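Local coordinates for protein diacylglycerol kinase (PDB 3S40) that probably phosphorylates diacylglycerol or a related lipid with a nucleoside triphosphate, as expected of a bacterial diacylglycerol kinase, at residues 13-18 against 44-49; 71-76 against 100-105; 196-201 against 227-232; 213-218 against 254-259; 33-38 against 118-123. All coordinates share one frame; numbering follows the deposited sequence.

Contact 1 of 5, residues 13-18 against 44-49; sequences LIVNPK and ILHTKE
Leu13 pairs with Ile44, Ile14 with Leu45 and Val15 with His46 as two parallel strands run side by side. The ladder alternates in the usual parallel way: Leu45 N gives its hydrogen to Leu13 O (3.0 Å), then Val15 N to Leu45 O (2.8 Å), then Thr47 N to Val15 O (2.8 Å). Thr47, just past the end of strand 42-46, continues the contact through its side chain. Thr47 CB lies 4.0 Å from Val15 O. From there Thr47 OG1 stands between the backbone N and the carbonyl carbon (chi1 51°), which brings it within 3.3 Å of Asn16 CA and 3.4 Å of Pro17 CD and lets it add a weak bond to Val15 O. Thr47 CG2, anti to the carbonyl carbon, meets Ile14 CG2 at 3.7 Å, the two side chains crossing at about a right angle. Past the strand, Asn16 OD1 accepts from Lys18 N in an Asx turn, and the Pro17 ring rests against His46 CB. The pair forms a beta-alpha-beta unit with helix 24-38. Strand 66-71 flanks strand 11-15 on its other edge, and helix 52-60 packs on the face carrying Ile14 and Leu45.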
# COMPACT_ATOMS: atom_id res chain seq x y z
N LEU A 13 4.87 18.96 3.46
CA LEU A 13 3.79 18.27 4.15
C LEU A 13 2.46 18.53 3.45
O LEU A 13 2.02 19.69 3.33
CB LEU A 13 3.70 18.73 5.63
CG LEU A 13 2.46 18.27 6.43
CD1 LEU A 13 2.50 16.74 6.63
CD2 LEU A 13 2.32 18.95 7.80
N ILE A 14 1.84 17.47 2.96
CA ILE A 14 0.51 17.58 2.34
C ILE A 14 -0.53 17.21 3.37
O ILE A 14 -0.45 16.15 3.98
CB ILE A 14 0.36 16.66 1.11
CG1 ILE A 14 1.37 17.06 0.03
CG2 ILE A 14 -1.10 16.70 0.55
CD1 ILE A 14 1.60 16.01 -1.06
N VAL A 15 -1.48 18.11 3.58
CA VAL A 15 -2.52 17.90 4.59
C VAL A 15 -3.90 17.79 3.96
O VAL A 15 -4.34 18.71 3.27
CB VAL A 15 -2.58 19.08 5.58
CG1 VAL A 15 -3.83 18.98 6.46
CG2 VAL A 15 -1.30 19.12 6.42
N ASN A 16 -4.57 16.67 4.20
CA ASN A 16 -5.99 16.53 3.91
C ASN A 16 -6.77 17.04 5.12
O ASN A 16 -6.78 16.41 6.17
CB ASN A 16 -6.34 15.07 3.62
CG ASN A 16 -7.82 14.86 3.35
OD1 ASN A 16 -8.61 15.80 3.37
ND2 ASN A 16 -8.20 13.62 3.07
N PRO A 17 -7.43 18.21 4.96
CA PRO A 17 -8.07 18.89 6.10
C PRO A 17 -9.19 18.04 6.69
O PRO A 17 -9.54 18.20 7.86
CB PRO A 17 -8.65 20.17 5.47
CG PRO A 17 -7.94 20.33 4.16
CD PRO A 17 -7.63 18.94 3.70
N LYS A 18 -9.72 17.13 5.89
CA LYS A 18 -10.75 16.22 6.37
C LYS A 18 -10.17 15.07 7.19
O LYS A 18 -10.90 14.38 7.91
CB LYS A 18 -11.57 15.65 5.21
CG LYS A 18 -12.76 16.50 4.82
CD LYS A 18 -12.45 17.42 3.65
CE LYS A 18 -13.69 18.24 3.29
NZ LYS A 18 -13.51 19.02 2.03
N ILE A 44 3.94 23.59 3.81
CA ILE A 44 2.70 22.91 4.16
C ILE A 44 1.58 23.32 3.23
O ILE A 44 1.30 24.51 3.10
CB ILE A 44 2.29 23.23 5.58
CG1 ILE A 44 3.42 22.92 6.55
CG2 ILE A 44 1.02 22.47 5.97
CD1 ILE A 44 3.05 23.22 8.01
N LEU A 45 0.94 22.34 2.60
CA LEU A 45 -0.15 22.60 1.67
C LEU A 45 -1.37 21.80 2.02
O LEU A 45 -1.28 20.58 2.23
CB LEU A 45 0.26 22.24 0.23
CG LEU A 45 1.45 22.96 -0.41
CD1 LEU A 45 1.72 22.35 -1.79
CD2 LEU A 45 1.21 24.49 -0.52
N HIS A 46 -2.53 22.45 2.08
CA HIS A 46 -3.76 21.71 2.28
C HIS A 46 -4.29 21.27 0.93
O HIS A 46 -4.16 22.00 -0.04
CB HIS A 46 -4.80 22.58 2.97
CG HIS A 46 -4.37 23.11 4.30
ND1 HIS A 46 -5.23 23.77 5.16
CD2 HIS A 46 -3.16 23.08 4.92
CE1 HIS A 46 -4.57 24.12 6.25
NE2 HIS A 46 -3.32 23.71 6.13
N THR A 47 -4.87 20.06 0.85
CA THR A 47 -5.61 19.67 -0.35
C THR A 47 -6.97 20.36 -0.32
O THR A 47 -7.45 20.71 0.74
CB THR A 47 -5.85 18.15 -0.42
OG1 THR A 47 -6.43 17.71 0.81
CG2 THR A 47 -4.53 17.39 -0.66
N LYS A 48 -7.60 20.52 -1.48
CA LYS A 48 -8.96 21.06 -1.56
C LYS A 48 -9.90 20.08 -2.24
O LYS A 48 -11.01 19.84 -1.77
CB LYS A 48 -8.99 22.41 -2.28
CG LYS A 48 -8.55 23.59 -1.42
CD LYS A 48 -7.15 24.08 -1.80
CE LYS A 48 -6.72 25.28 -0.97
NZ LYS A 48 -5.35 25.74 -1.32
N GLU A 49 -9.46 19.52 -3.36
CA GLU A 49 -10.25 18.50 -4.01
C GLU A 49 -9.44 17.25 -4.25
O GLU A 49 -8.20 17.26 -4.15
CB GLU A 49 -10.80 19.00 -5.35
CG GLU A 49 -11.77 20.15 -5.23
CD GLU A 49 -11.43 21.28 -6.17
OE1 GLU A 49 -10.27 21.31 -6.66
OE2 GLU A 49 -12.31 22.13 -6.43

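Contact 2 of 5, residues 71-76 against 100-105; sequences GGDGTV and CNDFSR
Asp73 OD2 is gripped from two directions: Asp102 N donates to it at 3.0 Å, and a water donates to it at 2.6 Å. The same water accepts from Phe103 N (2.8 Å), so the carboxylate reaches a further backbone N-H at one remove. The other oxygen, Asp73 OD1, takes the hydrogen of Asn101 N at 2.9 Å. Both direct bonds arrive on the syn sides of the carboxylate and within about 18° of its plane, a two-pronged hold that fixes the rotation of the group. CG of Asp73 lies opposite the carbonyl carbon (chi1 -56°), and this carries the acid across to the start of helix 102-106. Asp102 CB lies beside Asp73 OD2, and the two carboxylates come near each other, Asp73 OD2 to Asp102 OD2 at 4.0 Å, with that of Asp102 occupied by the N-H groups of Gly208 and Gly209.

A second water ties Gly71 O to Asn101 OD1, at 2.7 Å from each. Asn101 OD1 also accepts from Gly98 N, while its ND2 meets Gln111, so the amide is held at both ends. Within 100-105, Arg105 NE lies 2.6 Å from Cys100 O in a nearly straight bond. One carboxylate thus bonds two successive backbone N-H groups at the start of helix 102-106. The segments carry the Gly-Gly-Asp-Gly-Thr signature, shared with the related NAD kinases and probably serving nucleotide binding, and the Asn-Asp-Phe end of a second glycine-containing motif, familiar in diacylglycerol kinases.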
# COMPACT_ATOMS: atom_id res chain seq x y z
N GLY A 71 -3.07 11.84 5.90
CA GLY A 71 -4.37 11.46 5.37
C GLY A 71 -4.60 9.96 5.31
O GLY A 71 -3.71 9.17 5.64
N GLY A 72 -5.79 9.57 4.87
CA GLY A 72 -6.13 8.16 4.74
C GLY A 72 -5.54 7.46 3.52
O GLY A 72 -4.68 7.99 2.81
N ASP A 73 -6.02 6.24 3.30
CA ASP A 73 -5.52 5.40 2.21
C ASP A 73 -5.74 6.02 0.84
O ASP A 73 -4.91 5.89 -0.05
CB ASP A 73 -6.16 4.00 2.29
CG ASP A 73 -5.94 3.33 3.64
OD1 ASP A 73 -6.60 3.72 4.64
OD2 ASP A 73 -5.10 2.40 3.71
N GLY A 74 -6.86 6.70 0.65
CA GLY A 74 -7.11 7.39 -0.60
C GLY A 74 -6.05 8.45 -0.90
O GLY A 74 -5.50 8.51 -2.00
N THR A 75 -5.77 9.30 0.09
CA THR A 75 -4.76 10.34 -0.07
C THR A 75 -3.36 9.77 -0.30
O THR A 75 -2.62 10.26 -1.16
CB THR A 75 -4.75 11.31 1.12
OG1 THR A 75 -6.08 11.79 1.35
CG2 THR A 75 -3.84 12.52 0.83
N VAL A 76 -3.00 8.74 0.46
CA VAL A 76 -1.72 8.04 0.30
C VAL A 76 -1.60 7.51 -1.13
O VAL A 76 -0.57 7.65 -1.78
CB VAL A 76 -1.60 6.84 1.29
CG1 VAL A 76 -0.52 5.88 0.86
CG2 VAL A 76 -1.35 7.32 2.72
N CYS A 100 -8.12 2.84 8.14
CA CYS A 100 -7.26 1.67 7.92
C CYS A 100 -5.77 2.00 7.96
O CYS A 100 -5.02 1.38 8.71
CB CYS A 100 -7.61 0.95 6.62
SG CYS A 100 -9.21 0.14 6.69
N ASN A 101 -5.35 2.94 7.12
CA ASN A 101 -3.95 3.33 7.09
C ASN A 101 -3.06 2.10 6.86
O ASN A 101 -2.04 1.91 7.52
CB ASN A 101 -3.63 4.05 8.39
CG ASN A 101 -4.62 5.17 8.67
OD1 ASN A 101 -4.83 6.05 7.83
ND2 ASN A 101 -5.26 5.13 9.84
N ASP A 102 -3.48 1.26 5.91
CA ASP A 102 -2.81 -0.00 5.63
C ASP A 102 -1.33 0.14 5.38
O ASP A 102 -0.50 -0.58 5.97
CB ASP A 102 -3.48 -0.70 4.45
CG ASP A 102 -4.75 -1.42 4.85
OD1 ASP A 102 -4.82 -1.83 6.03
OD2 ASP A 102 -5.66 -1.57 4.01
N PHE A 103 -0.95 1.06 4.50
CA PHE A 103 0.47 1.16 4.25
C PHE A 103 1.29 1.75 5.39
O PHE A 103 2.45 1.36 5.59
CB PHE A 103 0.82 1.76 2.88
CG PHE A 103 2.03 1.11 2.30
CD1 PHE A 103 1.91 -0.12 1.67
CD2 PHE A 103 3.29 1.65 2.51
CE1 PHE A 103 3.03 -0.78 1.19
CE2 PHE A 103 4.41 1.01 2.03
CZ PHE A 103 4.28 -0.21 1.37
N SER A 104 0.71 2.67 6.14
CA SER A 104 1.37 3.21 7.30
C SER A 104 1.62 2.08 8.29
O SER A 104 2.70 1.99 8.91
CB SER A 104 0.57 4.39 7.93
OG SER A 104 -0.41 3.95 8.87
N ARG A 105 0.66 1.17 8.43
CA ARG A 105 0.88 0.02 9.31
C ARG A 105 1.99 -0.88 8.81
O ARG A 105 2.78 -1.41 9.59
CB ARG A 105 -0.40 -0.80 9.50
CG ARG A 105 -1.46 -0.06 10.31
CD ARG A 105 -2.76 -0.83 10.31
NE ARG A 105 -3.89 0.03 10.61
CZ ARG A 105 -4.35 0.22 11.84
NH1 ARG A 105 -5.39 1.03 12.03
NH2 ARG A 105 -3.78 -0.39 12.87
O HOH W 1 -3.05 6.56 5.85
O HOH W 2 -2.64 2.74 2.98

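Contact 3 of 5, residues 196-201 against 227-232; sequences AVLVMV and FVVKST
Val229 faces two residues at once, Val197 and Leu198, in a classic beta bulge at the tight end of an antiparallel pair. Val229 O receives Val197 N at 2.8 Å and, more weakly, Leu198 N; Val229 N answers with a bond to Leu198 O (2.9 Å). The side chains are pressed close here. Val197 CG1, turned between its backbone N and carbonyl carbon (chi1 37°), comes to 3.0 Å from Val229 O, and Ala196 CB meets Val228 CG1 at 3.5 Å, closer than carbons usually sit. Leu198 CD2 and Val229 CG2 touch more comfortably at 4.1 Å.

The bulge coincides with a corner in the chain. In this beta-sandwich-like domain, strand 190-196 belongs to one sheet, and after Val197 the chain enters another as strand 198-202. There the pairing becomes regular: Met200, a selenomethionine, and Phe227 exchange two backbone bonds, N to O and O to N, each 2.7 Å. Leu198, Phe227 and Val229 turn their side chains to Phe237 of helix 234-240, whereas Val228 on the other face meets Tyr192.

Just past the bulge, the side chains at the C-terminal end of 227-232 loosen. Lys230 points away from its partner strand and sends NZ to Asn252 O, Ser231 touches 196-201 mainly through its backbone, and Thr232, exposed to solvent, makes no contact with it.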
# COMPACT_ATOMS: atom_id res chain seq x y z
N ALA A 196 -11.43 -20.66 -9.00
CA ALA A 196 -11.17 -19.83 -7.84
C ALA A 196 -12.36 -18.94 -7.51
O ALA A 196 -13.09 -18.52 -8.40
CB ALA A 196 -9.94 -18.95 -8.07
N VAL A 197 -12.53 -18.66 -6.23
CA VAL A 197 -13.52 -17.68 -5.81
C VAL A 197 -12.85 -16.30 -5.64
O VAL A 197 -13.49 -15.26 -5.80
CB VAL A 197 -14.23 -18.11 -4.50
CG1 VAL A 197 -13.26 -18.81 -3.55
CG2 VAL A 197 -14.87 -16.91 -3.83
N LEU A 198 -11.55 -16.31 -5.34
CA LEU A 198 -10.81 -15.08 -5.11
C LEU A 198 -9.35 -15.19 -5.58
O LEU A 198 -8.68 -16.18 -5.32
CB LEU A 198 -10.85 -14.71 -3.63
CG LEU A 198 -9.96 -13.56 -3.17
CD1 LEU A 198 -10.60 -12.22 -3.49
CD2 LEU A 198 -9.69 -13.67 -1.68
N VAL A 199 -8.87 -14.17 -6.27
CA VAL A 199 -7.47 -14.13 -6.66
C VAL A 199 -6.83 -12.83 -6.21
O VAL A 199 -7.35 -11.74 -6.48
CB VAL A 199 -7.29 -14.26 -8.17
CG1 VAL A 199 -5.81 -14.22 -8.52
CG2 VAL A 199 -7.94 -15.55 -8.67
N MSE A 200 -5.70 -12.93 -5.54
CA MSE A 200 -5.01 -11.73 -5.12
C MSE A 200 -3.50 -11.75 -5.22
O MSE A 200 -2.85 -12.79 -5.09
CB MSE A 200 -5.43 -11.34 -3.73
CG MSE A 200 -6.66 -10.51 -3.81
SE MSE A 200 -7.16 -10.03 -2.09
CE MSE A 200 -5.42 -9.32 -1.46
N VAL A 201 -2.98 -10.55 -5.46
CA VAL A 201 -1.57 -10.30 -5.59
C VAL A 201 -1.21 -9.24 -4.57
O VAL A 201 -1.66 -8.11 -4.67
CB VAL A 201 -1.24 -9.80 -7.01
CG1 VAL A 201 0.27 -9.73 -7.20
CG2 VAL A 201 -1.85 -10.73 -8.02
N PHE A 227 -2.11 -15.21 -4.30
CA PHE A 227 -2.93 -15.91 -3.32
C PHE A 227 -4.28 -16.21 -3.95
O PHE A 227 -5.03 -15.29 -4.35
CB PHE A 227 -3.09 -15.05 -2.06
CG PHE A 227 -3.76 -15.75 -0.91
CD1 PHE A 227 -3.03 -16.54 -0.04
CD2 PHE A 227 -5.12 -15.62 -0.70
CE1 PHE A 227 -3.64 -17.18 1.02
CE2 PHE A 227 -5.75 -16.26 0.36
CZ PHE A 227 -5.01 -17.04 1.23
N VAL A 228 -4.60 -17.49 -4.06
CA VAL A 228 -5.84 -17.92 -4.68
C VAL A 228 -6.69 -18.72 -3.71
O VAL A 228 -6.22 -19.69 -3.12
CB VAL A 228 -5.56 -18.79 -5.90
CG1 VAL A 228 -6.87 -19.25 -6.52
CG2 VAL A 228 -4.71 -18.03 -6.91
N VAL A 229 -7.94 -18.33 -3.53
CA VAL A 229 -8.82 -19.19 -2.75
C VAL A 229 -9.69 -20.00 -3.69
O VAL A 229 -10.46 -19.43 -4.46
CB VAL A 229 -9.67 -18.43 -1.76
CG1 VAL A 229 -10.46 -19.42 -0.89
CG2 VAL A 229 -8.79 -17.54 -0.89
N LYS A 230 -9.55 -21.31 -3.63
CA LYS A 230 -10.27 -22.19 -4.54
C LYS A 230 -11.74 -22.27 -4.16
O LYS A 230 -12.11 -21.91 -3.04
CB LYS A 230 -9.63 -23.58 -4.55
CG LYS A 230 -8.13 -23.54 -4.74
CD LYS A 230 -7.50 -24.93 -4.72
CE LYS A 230 -5.98 -24.84 -4.77
NZ LYS A 230 -5.31 -26.18 -4.78
N SER A 231 -12.56 -22.73 -5.09
CA SER A 231 -14.00 -22.87 -4.85
C SER A 231 -14.30 -23.61 -3.55
O SER A 231 -15.37 -23.46 -2.96
CB SER A 231 -14.65 -23.58 -6.04
OG SER A 231 -13.90 -24.72 -6.42
N THR A 232 -13.34 -24.41 -3.09
CA THR A 232 -13.54 -25.31 -1.96
C THR A 232 -12.81 -24.86 -0.70
O THR A 232 -12.89 -25.52 0.34
CB THR A 232 -13.01 -26.71 -2.29
OG1 THR A 232 -11.65 -26.82 -1.85
CG2 THR A 232 -13.07 -26.97 -3.80

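Contact 4 of 5, residues 213-218 against 254-259; sequences FIPNVK and IFHVKA
A type II beta turn from Ile214 to Val217 lies over strand 254-259 of the beta-sandwich-like domain, and His256 and Lys258, alternate residues on one face of that strand, reach up to meet it. The imidazole of His256 is turned to the turn's first half. Ile214 CG2 comes to His256 NE2 at 3.6 Å, Pro215 CD lies 3.8 Å from His256 ND1, and Pro215 O approaches His256 CE1 at the ring edge, near the ring plane, at 3.0 Å. With CG opposite the backbone N (chi1 176°), the His256 ring extends from the strand into this corner. Its nitrogens are both occupied by acids, ND1 by Asp248 and NE2 by Asp225, which would probably favour the doubly protonated, positively charged form.

Lys258 serves the second half of the turn. The chain bends at its last torsion (chi4 -69°), and Lys258 NZ donates to Asn216 O at 3.1 Å, tilted 33° from the carbonyl plane. The Asn216 side chain crosses it at about a right angle, with Asn216 ND2 4.1 Å from Lys258 CE. The ammonium group also forms salt bridges with Asp221 and Asp225, so a backbone oxygen and two carboxylates share one charge. Asp225 itself links both basic residues, OD1 to His256 and OD2 to Lys258.

Strand 254-259 is the outermost in its sheet and pairs with strand 224-230. Ile214 packs onto Phe227 of that neighbour and onto Met200 in strand 198-202, while Phe213 meets Phe237 of helix 234-240 edge to face.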
# COMPACT_ATOMS: atom_id res chain seq x y z
N PHE A 213 -4.04 -11.27 5.34
CA PHE A 213 -4.30 -12.70 5.43
C PHE A 213 -3.37 -13.54 4.53
O PHE A 213 -3.39 -14.77 4.59
CB PHE A 213 -5.77 -13.00 5.13
CG PHE A 213 -6.26 -12.45 3.81
CD1 PHE A 213 -5.85 -13.02 2.61
CD2 PHE A 213 -7.14 -11.37 3.77
CE1 PHE A 213 -6.29 -12.54 1.40
CE2 PHE A 213 -7.60 -10.87 2.56
CZ PHE A 213 -7.18 -11.45 1.37
N ILE A 214 -2.57 -12.89 3.69
CA ILE A 214 -1.56 -13.59 2.89
C ILE A 214 -0.30 -13.82 3.73
O ILE A 214 0.34 -12.86 4.18
CB ILE A 214 -1.20 -12.81 1.61
CG1 ILE A 214 -2.46 -12.48 0.80
CG2 ILE A 214 -0.18 -13.57 0.73
CD1 ILE A 214 -2.19 -11.65 -0.47
N PRO A 215 0.07 -15.09 3.95
CA PRO A 215 1.21 -15.39 4.82
C PRO A 215 2.54 -14.89 4.26
O PRO A 215 2.81 -15.00 3.07
CB PRO A 215 1.20 -16.93 4.92
CG PRO A 215 -0.18 -17.32 4.52
CD PRO A 215 -0.58 -16.32 3.46
N ASN A 216 3.35 -14.33 5.15
CA ASN A 216 4.65 -13.77 4.80
C ASN A 216 4.71 -12.82 3.59
O ASN A 216 5.74 -12.73 2.95
CB ASN A 216 5.72 -14.86 4.64
CG ASN A 216 7.13 -14.30 4.83
OD1 ASN A 216 7.37 -13.47 5.71
ND2 ASN A 216 8.07 -14.74 3.98
N VAL A 217 3.64 -12.10 3.28
CA VAL A 217 3.78 -11.06 2.27
C VAL A 217 4.67 -9.95 2.87
O VAL A 217 4.58 -9.68 4.05
CB VAL A 217 2.41 -10.50 1.83
CG1 VAL A 217 1.58 -10.12 3.06
CG2 VAL A 217 2.57 -9.33 0.88
N LYS A 218 5.55 -9.36 2.07
CA LYS A 218 6.47 -8.32 2.53
C LYS A 218 6.54 -7.23 1.47
O LYS A 218 6.56 -7.54 0.27
CB LYS A 218 7.89 -8.86 2.71
CG LYS A 218 8.06 -9.94 3.75
CD LYS A 218 8.04 -9.36 5.16
CE LYS A 218 8.27 -10.48 6.17
NZ LYS A 218 8.16 -10.05 7.59
N ILE A 254 -6.10 -23.70 -1.00
CA ILE A 254 -5.56 -22.37 -1.24
C ILE A 254 -4.19 -22.44 -1.92
O ILE A 254 -3.30 -23.16 -1.46
CB ILE A 254 -5.46 -21.56 0.08
CG1 ILE A 254 -6.86 -21.29 0.62
CG2 ILE A 254 -4.70 -20.26 -0.14
CD1 ILE A 254 -6.88 -20.38 1.83
N PHE A 255 -4.04 -21.73 -3.02
CA PHE A 255 -2.77 -21.66 -3.72
C PHE A 255 -2.03 -20.37 -3.36
O PHE A 255 -2.58 -19.28 -3.47
CB PHE A 255 -2.97 -21.75 -5.23
CG PHE A 255 -1.69 -21.68 -6.01
CD1 PHE A 255 -0.76 -22.70 -5.96
CD2 PHE A 255 -1.42 -20.58 -6.82
CE1 PHE A 255 0.42 -22.64 -6.70
CE2 PHE A 255 -0.25 -20.50 -7.56
CZ PHE A 255 0.67 -21.53 -7.50
N HIS A 256 -0.78 -20.49 -2.92
CA HIS A 256 0.02 -19.34 -2.57
C HIS A 256 1.43 -19.53 -3.06
O HIS A 256 2.09 -20.51 -2.72
CB HIS A 256 0.04 -19.14 -1.05
CG HIS A 256 0.92 -18.02 -0.60
ND1 HIS A 256 1.47 -17.96 0.66
CD2 HIS A 256 1.32 -16.89 -1.23
CE1 HIS A 256 2.18 -16.85 0.78
NE2 HIS A 256 2.11 -16.19 -0.36
N VAL A 257 1.89 -18.60 -3.89
CA VAL A 257 3.27 -18.65 -4.35
C VAL A 257 3.82 -17.24 -4.44
O VAL A 257 3.05 -16.27 -4.52
CB VAL A 257 3.38 -19.34 -5.72
CG1 VAL A 257 2.83 -18.44 -6.82
CG2 VAL A 257 4.83 -19.68 -6.02
N LYS A 258 5.14 -17.12 -4.42
CA LYS A 258 5.78 -15.83 -4.64
C LYS A 258 6.40 -15.78 -6.02
O LYS A 258 7.03 -16.73 -6.44
CB LYS A 258 6.84 -15.58 -3.56
CG LYS A 258 6.25 -15.04 -2.26
CD LYS A 258 7.20 -15.26 -1.09
CE LYS A 258 6.69 -14.58 0.17
NZ LYS A 258 6.77 -13.10 0.04
N ALA A 259 6.20 -14.68 -6.73
CA ALA A 259 6.76 -14.57 -8.07
C ALA A 259 7.07 -13.12 -8.45
O ALA A 259 6.51 -12.20 -7.87
CB ALA A 259 5.83 -15.20 -9.09

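Contact 5 of 5, residues 33-38 against 118-123; sequences PPLAAA and KLITKE
Residues 33-38 and 118-123 bring their backbones close at two points, Pro34 CA to Lys118 CA at 6.0 Å and Ala38 CA to Thr121 CA at 6.2 Å. They belong to helices 24-38 and 113-120, which lie on the same face of the parallel sheet in the alpha/beta catalytic domain. No hydrogen bond joins the segments. Pro33 and Pro34 lack the N-H that would bond to the preceding turn, and helix 24-38 is kinked there. Segment 118-123 finishes in a type I turn from Ile120 to Glu123, closed by Glu123 N bonding to Ile120 O (2.9 Å); Glu123 then takes positive phi, and its carboxylate holds Lys7 N and Thr6 OG1.

The side chains meet at three places. Outermost, Pro34 CB rests against Lys118 CG at 4.1 Å, where the lysine is otherwise extended outward from the helix. Between the backbones sits Thr121, with OG1 directed to Ala38, though the model is strained around this threonine and its exact rotation is doubtful. Deeper, Leu35 and Ile120 both turn down to the strands: Leu35 touches Ile68 and Leu42, while Ile120 meets Leu66, Ile68, Ala93 and Ile95. Leu35 has CG opposite its carbonyl carbon (chi1 -59°), and the branch that makes the join is Leu35 CD2, 4.1 Å from Ile120 CG2 and 4.2 Å from Ile120 CB.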
# COMPACT_ATOMS: atom_id res chain seq x y z
N PRO A 33 4.35 20.86 14.85
CA PRO A 33 5.47 21.35 15.66
C PRO A 33 6.75 20.50 15.64
O PRO A 33 7.82 21.08 15.41
CB PRO A 33 4.87 21.45 17.07
CG PRO A 33 3.44 21.79 16.80
CD PRO A 33 3.07 20.95 15.59
N PRO A 34 6.67 19.19 15.90
CA PRO A 34 7.91 18.41 15.79
C PRO A 34 8.52 18.50 14.39
O PRO A 34 9.74 18.55 14.25
CB PRO A 34 7.47 16.96 16.09
CG PRO A 34 5.98 16.97 16.03
CD PRO A 34 5.52 18.36 16.31
N LEU A 35 7.69 18.56 13.36
CA LEU A 35 8.21 18.66 12.00
C LEU A 35 8.87 20.02 11.80
O LEU A 35 9.95 20.13 11.25
CB LEU A 35 7.08 18.45 10.99
CG LEU A 35 6.40 17.09 11.12
CD1 LEU A 35 5.26 16.98 10.12
CD2 LEU A 35 7.41 15.97 10.90
N ALA A 36 8.20 21.07 12.27
CA ALA A 36 8.75 22.40 12.05
C ALA A 36 10.04 22.57 12.85
O ALA A 36 10.96 23.27 12.42
CB ALA A 36 7.69 23.49 12.40
N ALA A 37 10.13 21.91 14.00
CA ALA A 37 11.35 22.00 14.81
C ALA A 37 12.50 21.26 14.16
O ALA A 37 13.64 21.70 14.24
CB ALA A 37 11.11 21.44 16.22
N ALA A 38 12.18 20.13 13.52
CA ALA A 38 13.21 19.25 12.99
C ALA A 38 13.70 19.71 11.63
O ALA A 38 14.88 19.61 11.34
CB ALA A 38 12.70 17.81 12.91
N LYS A 118 6.63 12.49 15.10
CA LYS A 118 7.93 12.39 15.75
C LYS A 118 8.83 11.32 15.13
O LYS A 118 10.03 11.54 14.96
CB LYS A 118 7.74 12.14 17.25
CG LYS A 118 6.98 13.28 17.91
CD LYS A 118 6.68 12.99 19.37
CE LYS A 118 5.76 14.06 19.93
NZ LYS A 118 5.41 13.75 21.34
N LEU A 119 8.24 10.18 14.80
CA LEU A 119 8.93 9.14 14.02
C LEU A 119 9.61 9.71 12.76
O LEU A 119 10.77 9.43 12.48
CB LEU A 119 7.95 8.02 13.63
CG LEU A 119 8.60 6.92 12.76
CD1 LEU A 119 9.56 6.08 13.59
CD2 LEU A 119 7.54 6.06 12.11
N ILE A 120 8.89 10.53 12.00
CA ILE A 120 9.46 11.08 10.76
C ILE A 120 10.73 11.84 11.10
O ILE A 120 11.70 11.85 10.35
CB ILE A 120 8.47 12.02 10.07
CG1 ILE A 120 7.26 11.23 9.60
CG2 ILE A 120 9.15 12.80 8.95
CD1 ILE A 120 6.12 12.06 9.06
N THR A 121 10.70 12.46 12.27
CA THR A 121 11.79 13.25 12.81
C THR A 121 13.05 12.42 13.03
O THR A 121 14.15 12.95 13.10
CB THR A 121 11.29 13.84 14.15
OG1 THR A 121 10.93 15.21 13.96
CG2 THR A 121 12.28 13.67 15.26
N LYS A 122 12.90 11.11 13.13
CA LYS A 122 14.05 10.24 13.36
C LYS A 122 14.70 9.86 12.05
O LYS A 122 15.80 9.30 12.02
CB LYS A 122 13.64 9.00 14.14
CG LYS A 122 13.08 9.28 15.53
CD LYS A 122 14.02 10.17 16.35
CE LYS A 122 13.48 10.39 17.76
NZ LYS A 122 14.19 11.50 18.45
N GLU A 123 14.01 10.16 10.95
CA GLU A 123 14.58 9.94 9.62
C GLU A 123 15.07 8.50 9.32
O GLU A 123 16.10 8.33 8.67
CB GLU A 123 15.73 10.91 9.41
CG GLU A 123 15.34 12.37 9.63
CD GLU A 123 16.39 13.37 9.13
OE1 GLU A 123 17.43 12.95 8.57
OE2 GLU A 123 16.16 14.58 9.31

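Overall arrangement
The five contacts fall into two groups, one in each domain. Contacts 1, 2 and 5 share the parallel alpha/beta part, all partly buried: contact 1 pairs strands at the sheet edge, contact 5 packs helices over one face and includes the exposed Lys118, and the two meet where Leu13 touches Leu35. Contact 2, nearest the chain's centre, is polar and water-bridged, linked to contact 1 by a probable hydrogen bond between Asn16 ND2 and Thr75 OG1. Contacts 3 and 4 lie in the beta-sandwich-like part and share a sheet through Val228 N and Phe255 O; contact 3 is the buried one and largely apolar, contact 4 partly buried and charged. Contact 5 alone has no hydrogen bond between its segments.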